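Local atomic coordinates of ubiquitin-like-specific protease 2 (Saccharomyces cerevisiae, PDB entry 5LNB), a protein that cleaves SUMO from modified proteins as a cysteine protease of the C48 peptidase family, the piece here being its catalytic domain. Residues Ile178-Phe181 with Leu182-Tyr185. Residues are numbered along the deposited sequence; the frame is centred on the assembly and turned at random.
Sequences IKEF and LISY
Phe181 and Tyr185, one helical turn apart, run side by side and point the same way. Their ring planes meet at 41° with centroids 5.6 Å apart, an oblique pair in which Phe181 CZ approaches Tyr185 CD2 at 3.8 Å; Tyr185 CB lies over one face of the Phe181 ring. With CG anti to the backbone N in both (chi1 166° and -170°), two residues one turn apart send their rings the same way. On the same apolar side, Leu182 CD2 packs against Phe181 CD2 at 3.9 Å.

The backbone bonds are those of a regular alpha-helix, four i to i+4 pairs from Leu182 N to Ile178 O through Tyr185 N to Phe181 O, the last at 2.7 Å. This helix, 172-190, is the crossover of a beta-alpha-beta unit between strands 159-164 and 199-203 in the protease domain. Its buried side lays Ile178 and Leu182 on strand 122-129, while Phe83 meets the Phe181 ring edge-to-face and Tyr185 OH is hydrogen-bonded to Thr105 OG1 and to Leu107 N.

On the polar side, one water donates to Glu180 O and to Glu180 OE1, each at 2.9 Å, and accepts from Ser184 OG. Glu180 O also accepts from Ser184 N, while Glu180 OE2 forms a salt bridge with Lys196.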
loop_
_atom_site.group_PDB
_atom_site.type_symbol
_atom_site.label_atom_id
_atom_site.label_comp_id
_atom_site.label_asym_id
_atom_site.label_seq_id
_atom_site.Cartn_x
_atom_site.Cartn_y
_atom_site.Cartn_z
ATOM N N ILE A 178 -1.249 3.642 -15.021
ATOM C CA ILE A 178 -0.335 4.345 -14.132
ATOM C C ILE A 178 0.821 4.929 -14.925
ATOM O O ILE A 178 1.306 6.024 -14.619
ATOM C CB ILE A 178 0.149 3.424 -12.997
ATOM C CG1 ILE A 178 -1.048 2.912 -12.188
ATOM C CG2 ILE A 178 1.132 4.174 -12.097
ATOM C CD1 ILE A 178 -0.678 1.976 -11.060
ATOM N N LYS A 179 1.278 4.219 -15.960
ATOM C CA LYS A 179 2.270 4.796 -16.862
ATOM C C LYS A 179 1.769 6.109 -17.452
ATOM O O LYS A 179 2.487 7.115 -17.460
ATOM C CB LYS A 179 2.613 3.812 -17.974
ATOM C CG LYS A 179 3.203 2.506 -17.513
ATOM C CD LYS A 179 3.953 1.841 -18.653
ATOM C CE LYS A 179 4.478 0.467 -18.262
ATOM N NZ LYS A 179 5.143 -0.196 -19.449
ATOM N N GLU A 180 0.533 6.120 -17.956
ATOM C CA GLU A 180 0.016 7.331 -18.587
ATOM C C GLU A 180 -0.178 8.443 -17.566
ATOM O O GLU A 180 0.083 9.619 -17.855
ATOM C CB GLU A 180 -1.291 7.021 -19.320
ATOM C CG GLU A 180 -1.130 5.999 -20.461
ATOM C CD GLU A 180 -0.323 6.529 -21.661
ATOM O OE1 GLU A 180 -0.303 7.761 -21.900
ATOM O OE2 GLU A 180 0.292 5.704 -22.374
ATOM N N PHE A 181 -0.621 8.086 -16.358
ATOM C CA PHE A 181 -0.711 9.058 -15.275
ATOM C C PHE A 181 0.629 9.743 -15.044
ATOM O O PHE A 181 0.703 10.972 -14.935
ATOM C CB PHE A 181 -1.178 8.370 -13.992
ATOM C CG PHE A 181 -0.976 9.206 -12.770
ATOM C CD1 PHE A 181 -1.859 10.239 -12.470
ATOM C CD2 PHE A 181 0.117 8.995 -11.943
ATOM C CE1 PHE A 181 -1.672 11.023 -11.351
ATOM C CE2 PHE A 181 0.313 9.776 -10.819
ATOM C CZ PHE A 181 -0.583 10.800 -10.521
ATOM N N LEU A 182 1.707 8.957 -14.965
ATOM C CA LEU A 182 3.019 9.530 -14.682
ATOM C C LEU A 182 3.458 10.468 -15.792
ATOM O O LEU A 182 4.094 11.494 -15.534
ATOM C CB LEU A 182 4.054 8.424 -14.498
ATOM C CG LEU A 182 3.860 7.574 -13.254
ATOM C CD1 LEU A 182 4.825 6.385 -13.268
ATOM C CD2 LEU A 182 4.025 8.463 -11.993
ATOM N N ILE A 183 3.141 10.121 -17.036
ATOM C CA ILE A 183 3.539 10.953 -18.161
ATOM C C ILE A 183 2.813 12.287 -18.109
ATOM O O ILE A 183 3.419 13.351 -18.278
ATOM C CB ILE A 183 3.278 10.212 -19.483
ATOM C CG1 ILE A 183 4.232 9.025 -19.608
ATOM C CG2 ILE A 183 3.436 11.152 -20.664
ATOM C CD1 ILE A 183 3.991 8.178 -20.844
ATOM N N SER A 184 1.501 12.246 -17.868
ATOM C CA SER A 184 0.720 13.471 -17.765
ATOM C C SER A 184 1.135 14.276 -16.545
ATOM O O SER A 184 1.296 15.502 -16.617
ATOM C CB SER A 184 -0.768 13.135 -17.704
ATOM O OG SER A 184 -1.168 12.451 -18.876
ATOM N N TYR A 185 1.307 13.596 -15.408
ATOM C CA TYR A 185 1.765 14.266 -14.198
ATOM C C TYR A 185 3.067 15.014 -14.449
ATOM O O TYR A 185 3.208 16.184 -14.081
ATOM C CB TYR A 185 1.936 13.243 -13.074
ATOM C CG TYR A 185 2.187 13.860 -11.723
ATOM C CD1 TYR A 185 3.480 14.166 -11.311
ATOM C CD2 TYR A 185 1.128 14.154 -10.859
ATOM C CE1 TYR A 185 3.719 14.739 -10.073
ATOM C CE2 TYR A 185 1.358 14.718 -9.606
ATOM C CZ TYR A 185 2.657 15.015 -9.223
ATOM O OH TYR A 185 2.917 15.582 -7.994
HETATM O O HOH W 1 -0.280 10.369 -20.662
#